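Local coordinates for protein choline dehydrogenase and related flavoproteins (Aspergillus oryzae, PDB 3Q9T) that oxidises formate as a flavoprotein oxidase of the glucose-methanol-choline family, carrying 8-formyl-FAD at its catalytic site, at residues A[230-235]-A[239-244]; A[245-248]-A[252-255]; A[274-279]-A[298-303]. All coordinates share one frame; numbering follows the deposited sequence. Where two conformers were deposited one is given.

The three contacts follow one another along the chain, all on the same side of the chain's centre. Contacts 1 and 2 are successive antiparallel hairpins that share strand 240-248, the first pairing it with strand 227-235 and the second with strand 253-258; their centres lie about 13 Å apart in one mixed sheet. Contact 3, its centre about 14 Å from that of contact 1, joins the end of helix 267-277 to the turn that leads into strand 302-304. Ser278 OG, bonded to Leu232 N, ties it to contact 1. Sheet and helix thus form connected parts of the FAD-binding portion, with Ser229, an FAD-binding residue, on strand 227-235.

Contact 1: A[230-235]-A[239-244]; sequences KRLIIN and RTCKGV
A beta hairpin pairs strand 227-235 with strand 240-248, and two irregularities shape it: a G1 bulge, where Arg239 and Thr240 both face Asn235, and a classic bulge, where Lys230 and Arg231 face Thr245. Near the turn, Asn235 N gives a bond to Thr240 O (2.7 Å) and Thr240 N returns one to Asn235 O (3.0 Å). Further along, Lys242 N bonds Ile233 O at 2.7 Å and Ile233 N bonds Gly243 O at 2.8 Å. Gly243 has backbone angles that would press a CB against the preceding carbonyl, which explains the glycine.

Side chains divide between the two faces. On one, Leu232 CD1 packs on Val244 CG2 (3.9 Å), Leu232 CG lies 4.1 Å from Cys241 SG, and Ile234 CD1 rests on Cys241 CB (3.8 Å); apolar groups suit this side, since most of it is buried. Ile233 lies on the opposite face; Lys242, whose CB points toward the neighbouring strand, crosses it at about a right angle. With Ile233 CG2 anti to the backbone N (chi1 -54°), that methyl meets Lys242 CB at 3.7 Å, and the aliphatic part of the lysine runs on to Asn235 CB. Asn235 OD1 itself turns to Asp238 N in the loop.

Leu232 also touches Leu274 and Leu275 of helix 267-277, and together with Cys241 it packs on Leu538 of strand 538-540.

Contact 2: A[245-248]-A[252-255]; sequences TVVT and NELN
Thr245 and Asn255 lie side by side and point the same way, so that Thr245 OG1 donates to Asn255 OD1 at 2.7 Å, in the plane of the amide carbonyl. The threonine's chi1 of -58° sets this hydroxyl beside its own backbone N and leaves CG2 anti to that N, still 3.5 Å from Asn255 OD1. Val247 and Glu253 run alongside each other on this face too, Val247 CG2 4.1 Å from Glu253 CG, while the carboxylate extends to a salt bridge with Lys230.

On the opposite face Val246 CG2 touches Leu254 CB at 4.0 Å, the two side chains meeting at a slant. Thr248 crosses Leu254 at about a right angle, its CG2 3.5 Å from Leu254 CD2. Beta-branched residues fill 245-248, which suits an extended backbone; Val246 N bonds Leu254 O (2.9 Å), Leu254 N bonds Val246 O and, next to the turn, Thr248 N bonds Asn252 O (2.9 Å).

There too, Asn252 N donates to Thr248 OG1 (3.1 Å), and a water links that hydroxyl to Asn252 OD1. Side-chain polar groups therefore hold the paired stretch at the turn and again three residues along, with threonine as donor at Thr245 and as acceptor of a backbone N-H at Thr248.

Contact 3: A[274-279]-A[298-303]; sequences LLMLSG and RHVGQN
Val300 pushes its CG1 methyl against the last turn of helix 267-277, where it lies over Met276 CG at 3.7 Å and also meets Leu275 CB at 4.1 Å. One methyl thus bridges two consecutive helix residues. The valine's chi1 of 172° places CG1 anti to the backbone N, the branch that makes both contacts. The side chains of Met276 and Val300 run antiparallel, each passing the other; the methionine is extended at chi2 and then bends at chi3 (-74°), and its thioether chain also reaches Glu285 and Leu286 of helix 283-287. All three touching residues are buried, which suits their apolar side chains.

Backbone and side-chain bonds fix the shape of each side. Gly279, at positive phi, closes the helix in a Schellman motif, with Gly279 N bonded to Met276 O at 3.0 Å; Ser278 OG donates back to Leu274 O at 2.7 Å and also accepts from Leu232 N of strand 227-235. His299 to Gln302 make a type II beta turn, closed by Gln302 N to His299 O at 3.0 Å. Gly301 takes the third place, where positive phi favours glycine. Asn303 ND2 then bonds His299 ND1 (3.1 Å), fastening the exit of the turn to its start.

The arrangement is plain helix-end packing: a Schellman-capped helix, which carries the FAD-binding Glu270, meets a beta turn that runs into the weakly bonded edge strand 302-304 of a three-stranded sheet.

Contact 1: A[230-235]-A[239-244]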
loop_
_atom_site.group_PDB
_atom_site.type_symbol
_atom_site.label_atom_id
_atom_site.label_comp_id
_atom_site.label_asym_id
_atom_site.label_seq_id
_atom_site.Cartn_x
_atom_site.Cartn_y
_atom_site.Cartn_z
ATOM N N LYS A 230 14.153 20.785 -16.156
ATOM C CA LYS A 230 14.078 19.766 -17.177
ATOM C C LYS A 230 15.341 18.930 -17.186
ATOM O O LYS A 230 15.273 17.709 -17.262
ATOM C CB LYS A 230 13.880 20.397 -18.549
ATOM C CG LYS A 230 13.916 19.383 -19.655
ATOM C CD LYS A 230 13.934 20.065 -21.013
ATOM C CE LYS A 230 14.346 19.087 -22.101
ATOM N NZ LYS A 230 14.405 19.767 -23.433
ATOM N N ARG A 231 16.494 19.590 -17.103
ATOM C CA ARG A 231 17.775 18.918 -17.338
ATOM C C ARG A 231 18.956 19.807 -16.959
ATOM O O ARG A 231 18.868 21.024 -17.043
ATOM C CB ARG A 231 17.897 18.577 -18.820
ATOM C CG ARG A 231 18.986 17.591 -19.174
ATOM C CD ARG A 231 19.070 17.467 -20.691
ATOM N NE ARG A 231 17.875 16.836 -21.246
ATOM C CZ ARG A 231 17.498 16.931 -22.517
ATOM N NH1 ARG A 231 18.214 17.656 -23.369
ATOM N NH2 ARG A 231 16.394 16.318 -22.930
ATOM N N LEU A 232 20.063 19.204 -16.542
ATOM C CA LEU A 232 21.301 19.953 -16.383
ATOM C C LEU A 232 21.900 20.078 -17.784
ATOM O O LEU A 232 21.799 19.143 -18.578
ATOM C CB LEU A 232 22.267 19.215 -15.458
ATOM C CG LEU A 232 22.558 19.658 -14.013
ATOM C CD1 LEU A 232 21.590 20.703 -13.459
ATOM C CD2 LEU A 232 22.601 18.427 -13.122
ATOM N N ILE A 233 22.497 21.231 -18.093
ATOM C CA ILE A 233 23.176 21.435 -19.382
ATOM C C ILE A 233 24.635 20.977 -19.286
ATOM O O ILE A 233 25.468 21.609 -18.608
ATOM C CB ILE A 233 23.109 22.917 -19.841
ATOM C CG1 ILE A 233 21.655 23.410 -19.858
ATOM C CG2 ILE A 233 23.763 23.099 -21.224
ATOM C CD1 ILE A 233 21.459 24.784 -20.561
ATOM N N ILE A 234 24.934 19.875 -19.968
ATOM C CA ILE A 234 26.236 19.238 -19.881
ATOM C C ILE A 234 26.951 19.268 -21.231
ATOM O O ILE A 234 26.424 18.786 -22.231
ATOM C CB ILE A 234 26.113 17.756 -19.463
ATOM C CG1 ILE A 234 25.303 17.614 -18.181
ATOM C CG2 ILE A 234 27.492 17.132 -19.298
ATOM C CD1 ILE A 234 26.020 18.128 -16.962
ATOM N N ASN A 235 28.153 19.832 -21.262
ATOM C CA ASN A 235 28.997 19.728 -22.445
ATOM C C ASN A 235 29.840 18.463 -22.392
ATOM O O ASN A 235 30.703 18.329 -21.532
ATOM C CB ASN A 235 29.902 20.947 -22.566
ATOM C CG ASN A 235 30.739 20.914 -23.820
ATOM O OD1 ASN A 235 31.703 20.150 -23.916
ATOM N ND2 ASN A 235 30.366 21.734 -24.803
ATOM N N ARG A 239 33.345 17.684 -20.657
ATOM C CA ARG A 239 32.838 17.022 -19.457
ATOM C C ARG A 239 32.472 18.068 -18.428
ATOM O O ARG A 239 32.872 17.971 -17.274
ATOM C CB ARG A 239 33.892 16.099 -18.861
ATOM C CG ARG A 239 34.256 14.926 -19.740
ATOM C CD ARG A 239 35.621 14.392 -19.378
ATOM N NE ARG A 239 36.213 13.660 -20.493
ATOM C CZ ARG A 239 35.973 12.380 -20.763
ATOM N NH1 ARG A 239 35.152 11.680 -19.996
ATOM N NH2 ARG A 239 36.558 11.798 -21.804
ATOM N N THR A 240 31.728 19.084 -18.850
ATOM C CA THR A 240 31.465 20.229 -17.987
ATOM C C THR A 240 29.977 20.565 -17.888
ATOM O O THR A 240 29.237 20.483 -18.873
ATOM C CB THR A 240 32.263 21.465 -18.469
ATOM O OG1 THR A 240 33.666 21.222 -18.281
ATOM C CG2 THR A 240 31.873 22.706 -17.699
ATOM N N CYS A 241 29.538 20.925 -16.688
ATOM C CA CYS A 241 28.190 21.425 -16.513
ATOM C C CYS A 241 28.131 22.928 -16.743
ATOM O O CYS A 241 28.833 23.692 -16.090
ATOM C CB CYS A 241 27.640 21.087 -15.138
ATOM S SG CYS A 241 25.962 21.674 -14.960
ATOM N N LYS A 242 27.255 23.330 -17.658
ATOM C CA LYS A 242 27.204 24.680 -18.201
ATOM C C LYS A 242 26.131 25.528 -17.505
ATOM O O LYS A 242 26.191 26.763 -17.483
ATOM C CB LYS A 242 26.840 24.562 -19.688
ATOM C CG LYS A 242 27.802 25.167 -20.680
ATOM C CD LYS A 242 29.051 24.349 -20.857
ATOM C CE LYS A 242 29.973 25.102 -21.803
ATOM N NZ LYS A 242 29.838 26.586 -21.608
ATOM N N GLY A 243 25.126 24.854 -16.963
ATOM C CA GLY A 243 23.945 25.532 -16.454
ATOM C C GLY A 243 22.767 24.572 -16.392
ATOM O O GLY A 243 22.956 23.351 -16.303
ATOM N N VAL A 244 21.550 25.110 -16.442
ATOM C CA VAL A 244 20.364 24.289 -16.279
ATOM C C VAL A 244 19.222 24.762 -17.162
ATOM O O VAL A 244 19.069 25.960 -17.405
ATOM C CB VAL A 244 19.876 24.331 -14.816
ATOM C CG1 VAL A 244 19.316 25.707 -14.489
ATOM C CG2 VAL A 244 18.822 23.280 -14.586
#

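Contact 2: A[245-248]-A[252-255]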
loop_
_atom_site.group_PDB
_atom_site.type_symbol
_atom_site.label_atom_id
_atom_site.label_comp_id
_atom_site.label_asym_id
_atom_site.label_seq_id
_atom_site.Cartn_x
_atom_site.Cartn_y
_atom_site.Cartn_z
ATOM N N THR A 245 18.400 23.820 -17.609
ATOM C CA THR A 245 17.193 24.142 -18.369
ATOM C C THR A 245 15.940 23.974 -17.502
ATOM O O THR A 245 15.787 22.969 -16.789
ATOM C CB THR A 245 17.079 23.282 -19.652
ATOM O OG1 THR A 245 18.240 23.476 -20.472
ATOM C CG2 THR A 245 15.829 23.665 -20.457
ATOM N N VAL A 246 15.054 24.966 -17.552
ATOM C CA VAL A 246 13.828 24.945 -16.757
ATOM C C VAL A 246 12.604 25.238 -17.602
ATOM O O VAL A 246 12.710 25.807 -18.688
ATOM C CB VAL A 246 13.873 25.939 -15.573
ATOM C CG1 VAL A 246 15.031 25.593 -14.639
ATOM C CG2 VAL A 246 13.987 27.357 -16.078
ATOM N N VAL A 247 11.440 24.830 -17.102
ATOM C CA VAL A 247 10.182 25.093 -17.776
ATOM C C VAL A 247 9.340 26.042 -16.936
ATOM O O VAL A 247 9.190 25.839 -15.736
ATOM C CB VAL A 247 9.397 23.780 -17.993
ATOM C CG1 VAL A 247 8.131 24.033 -18.817
ATOM C CG2 VAL A 247 10.281 22.763 -18.658
ATOM N N THR A 248 8.802 27.083 -17.562
ATOM C CA THR A 248 7.990 28.057 -16.842
ATOM C C THR A 248 6.542 27.631 -16.737
ATOM O O THR A 248 6.113 26.687 -17.398
ATOM C CB THR A 248 8.020 29.449 -17.512
ATOM O OG1 THR A 248 7.441 29.367 -18.819
ATOM C CG2 THR A 248 9.440 29.980 -17.605
ATOM N N ASN A 252 7.271 27.522 -21.245
ATOM C CA ASN A 252 8.444 27.878 -22.041
ATOM C C ASN A 252 9.711 27.341 -21.414
ATOM O O ASN A 252 9.875 27.380 -20.187
ATOM C CB ASN A 252 8.552 29.383 -22.175
ATOM C CG ASN A 252 7.377 29.969 -22.886
ATOM O OD1 ASN A 252 6.686 30.848 -22.363
ATOM N ND2 ASN A 252 7.129 29.479 -24.095
ATOM N N GLU A 253 10.602 26.827 -22.246
ATOM C CA GLU A 253 11.858 26.289 -21.753
ATOM C C GLU A 253 12.934 27.369 -21.787
ATOM O O GLU A 253 13.153 28.029 -22.804
ATOM C CB GLU A 253 12.277 25.029 -22.529
ATOM C CG GLU A 253 11.219 23.918 -22.494
ATOM C CD GLU A 253 11.754 22.553 -22.899
ATOM O OE1 GLU A 253 11.044 21.550 -22.670
ATOM O OE2 GLU A 253 12.883 22.478 -23.434
ATOM N N LEU A 254 13.593 27.550 -20.653
ATOM C CA LEU A 254 14.581 28.608 -20.485
ATOM C C LEU A 254 15.911 27.973 -20.106
ATOM O O LEU A 254 15.948 27.026 -19.320
ATOM C CB LEU A 254 14.133 29.563 -19.378
ATOM C CG LEU A 254 13.378 30.844 -19.725
ATOM C CD1 LEU A 254 12.500 30.671 -20.946
ATOM C CD2 LEU A 254 12.570 31.313 -18.535
ATOM N N ASN A 255 17.001 28.473 -20.675
ATOM C CA ASN A 255 18.325 28.048 -20.242
ATOM C C ASN A 255 18.974 29.132 -19.391
ATOM O O ASN A 255 18.925 30.306 -19.745
ATOM C CB ASN A 255 19.217 27.719 -21.439
ATOM C CG ASN A 255 18.545 26.789 -22.421
ATOM O OD1 ASN A 255 18.127 25.687 -22.063
ATOM N ND2 ASN A 255 18.413 27.241 -23.670
HETATM O O HOH W 1 7.512 31.923 -19.925
#

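Contact 3: A[274-279]-A[298-303]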
loop_
_atom_site.group_PDB
_atom_site.type_symbol
_atom_site.label_atom_id
_atom_site.label_comp_id
_atom_site.label_asym_id
_atom_site.label_seq_id
_atom_site.Cartn_x
_atom_site.Cartn_y
_atom_site.Cartn_z
ATOM N N LEU A 274 17.217 14.305 -11.511
ATOM C CA LEU A 274 17.719 15.259 -12.502
ATOM C C LEU A 274 19.113 14.870 -13.006
ATOM O O LEU A 274 19.428 15.072 -14.183
ATOM C CB LEU A 274 17.699 16.695 -11.978
ATOM C CG LEU A 274 17.923 17.797 -13.035
ATOM C CD1 LEU A 274 16.708 17.949 -13.928
ATOM C CD2 LEU A 274 18.291 19.156 -12.394
ATOM N N LEU A 275 19.944 14.293 -12.138
ATOM C CA LEU A 275 21.244 13.801 -12.602
ATOM C C LEU A 275 21.007 12.770 -13.700
ATOM O O LEU A 275 21.592 12.856 -14.778
ATOM C CB LEU A 275 22.078 13.196 -11.471
ATOM C CG LEU A 275 22.755 14.166 -10.491
ATOM C CD1 LEU A 275 23.468 13.389 -9.377
ATOM C CD2 LEU A 275 23.730 15.051 -11.232
ATOM N N MET A 276 20.109 11.823 -13.445
ATOM C CA MET A 276 19.850 10.778 -14.427
ATOM C C MET A 276 19.303 11.327 -15.743
ATOM O O MET A 276 19.761 10.932 -16.796
ATOM C CB MET A 276 18.972 9.684 -13.851
ATOM C CG MET A 276 19.703 8.883 -12.789
ATOM S SD MET A 276 18.772 7.480 -12.146
ATOM C CE MET A 276 17.544 8.281 -11.122
ATOM N N LEU A 277 18.356 12.254 -15.674
ATOM C CA LEU A 277 17.792 12.870 -16.867
ATOM C C LEU A 277 18.854 13.626 -17.644
ATOM O O LEU A 277 18.681 13.913 -18.818
ATOM C CB LEU A 277 16.661 13.837 -16.488
ATOM C CG LEU A 277 15.366 13.199 -15.955
ATOM C CD1 LEU A 277 14.318 14.249 -15.656
ATOM C CD2 LEU A 277 14.827 12.182 -16.938
ATOM N N SER A 278 19.952 13.953 -16.968
ATOM C CA SER A 278 21.014 14.750 -17.554
ATOM C C SER A 278 22.150 13.873 -18.054
ATOM O O SER A 278 23.180 14.378 -18.491
ATOM C CB SER A 278 21.546 15.755 -16.538
ATOM O OG SER A 278 20.522 16.634 -16.121
ATOM N N GLY A 279 21.963 12.558 -17.973
ATOM C CA GLY A 279 22.955 11.621 -18.463
ATOM C C GLY A 279 23.962 11.134 -17.437
ATOM O O GLY A 279 24.993 10.571 -17.796
ATOM N N ARG A 298 27.137 4.515 -11.035
ATOM C CA ARG A 298 26.299 3.437 -10.488
ATOM C C ARG A 298 25.510 3.811 -9.239
ATOM O O ARG A 298 24.457 3.240 -8.967
ATOM C CB ARG A 298 27.150 2.207 -10.148
ATOM C CG ARG A 298 27.988 1.647 -11.287
ATOM C CD ARG A 298 28.338 0.171 -11.028
ATOM N NE ARG A 298 29.663 -0.080 -10.449
ATOM C CZ ARG A 298 30.294 0.693 -9.566
ATOM N NH1 ARG A 298 29.750 1.809 -9.114
ATOM N NH2 ARG A 298 31.484 0.337 -9.122
ATOM N N HIS A 299 26.038 4.748 -8.459
ATOM C CA HIS A 299 25.470 5.026 -7.149
ATOM C C HIS A 299 24.340 6.054 -7.167
ATOM O O HIS A 299 23.715 6.312 -6.138
ATOM C CB HIS A 299 26.585 5.445 -6.165
ATOM C CG HIS A 299 27.428 4.302 -5.694
ATOM N ND1 HIS A 299 27.058 3.483 -4.645
ATOM C CD2 HIS A 299 28.610 3.821 -6.146
ATOM C CE1 HIS A 299 27.979 2.554 -4.469
ATOM N NE2 HIS A 299 28.934 2.739 -5.361
ATOM N N VAL A 300 24.089 6.657 -8.327
ATOM C CA VAL A 300 23.087 7.710 -8.406
ATOM C C VAL A 300 21.686 7.154 -8.137
ATOM O O VAL A 300 21.225 6.246 -8.829
ATOM C CB VAL A 300 23.112 8.423 -9.772
ATOM C CG1 VAL A 300 21.924 9.394 -9.885
ATOM C CG2 VAL A 300 24.442 9.158 -9.975
ATOM N N GLY A 301 21.005 7.700 -7.135
ATOM C CA GLY A 301 19.700 7.180 -6.742
ATOM C C GLY A 301 19.787 5.967 -5.814
ATOM O O GLY A 301 18.800 5.602 -5.189
ATOM N N GLN A 302 20.956 5.322 -5.749
ATOM C CA GLN A 302 21.162 4.200 -4.826
ATOM C C GLN A 302 21.477 4.678 -3.409
ATOM O O GLN A 302 21.698 5.869 -3.189
ATOM C CB GLN A 302 22.274 3.285 -5.343
ATOM C CG GLN A 302 21.969 2.724 -6.717
ATOM C CD GLN A 302 20.670 1.922 -6.748
ATOM O OE1 GLN A 302 20.502 0.960 -5.996
ATOM N NE2 GLN A 302 19.743 2.328 -7.610
ATOM N N ASN A 303 21.477 3.757 -2.445
ATOM C CA ASN A 303 21.818 4.112 -1.066
ATOM C C ASN A 303 20.836 5.066 -0.399
ATOM O O ASN A 303 21.193 5.772 0.537
ATOM C CB ASN A 303 23.216 4.725 -0.995
ATOM C CG ASN A 303 24.239 3.909 -1.753
ATOM O OD1 ASN A 303 24.392 2.712 -1.512
ATOM N ND2 ASN A 303 24.926 4.544 -2.695
#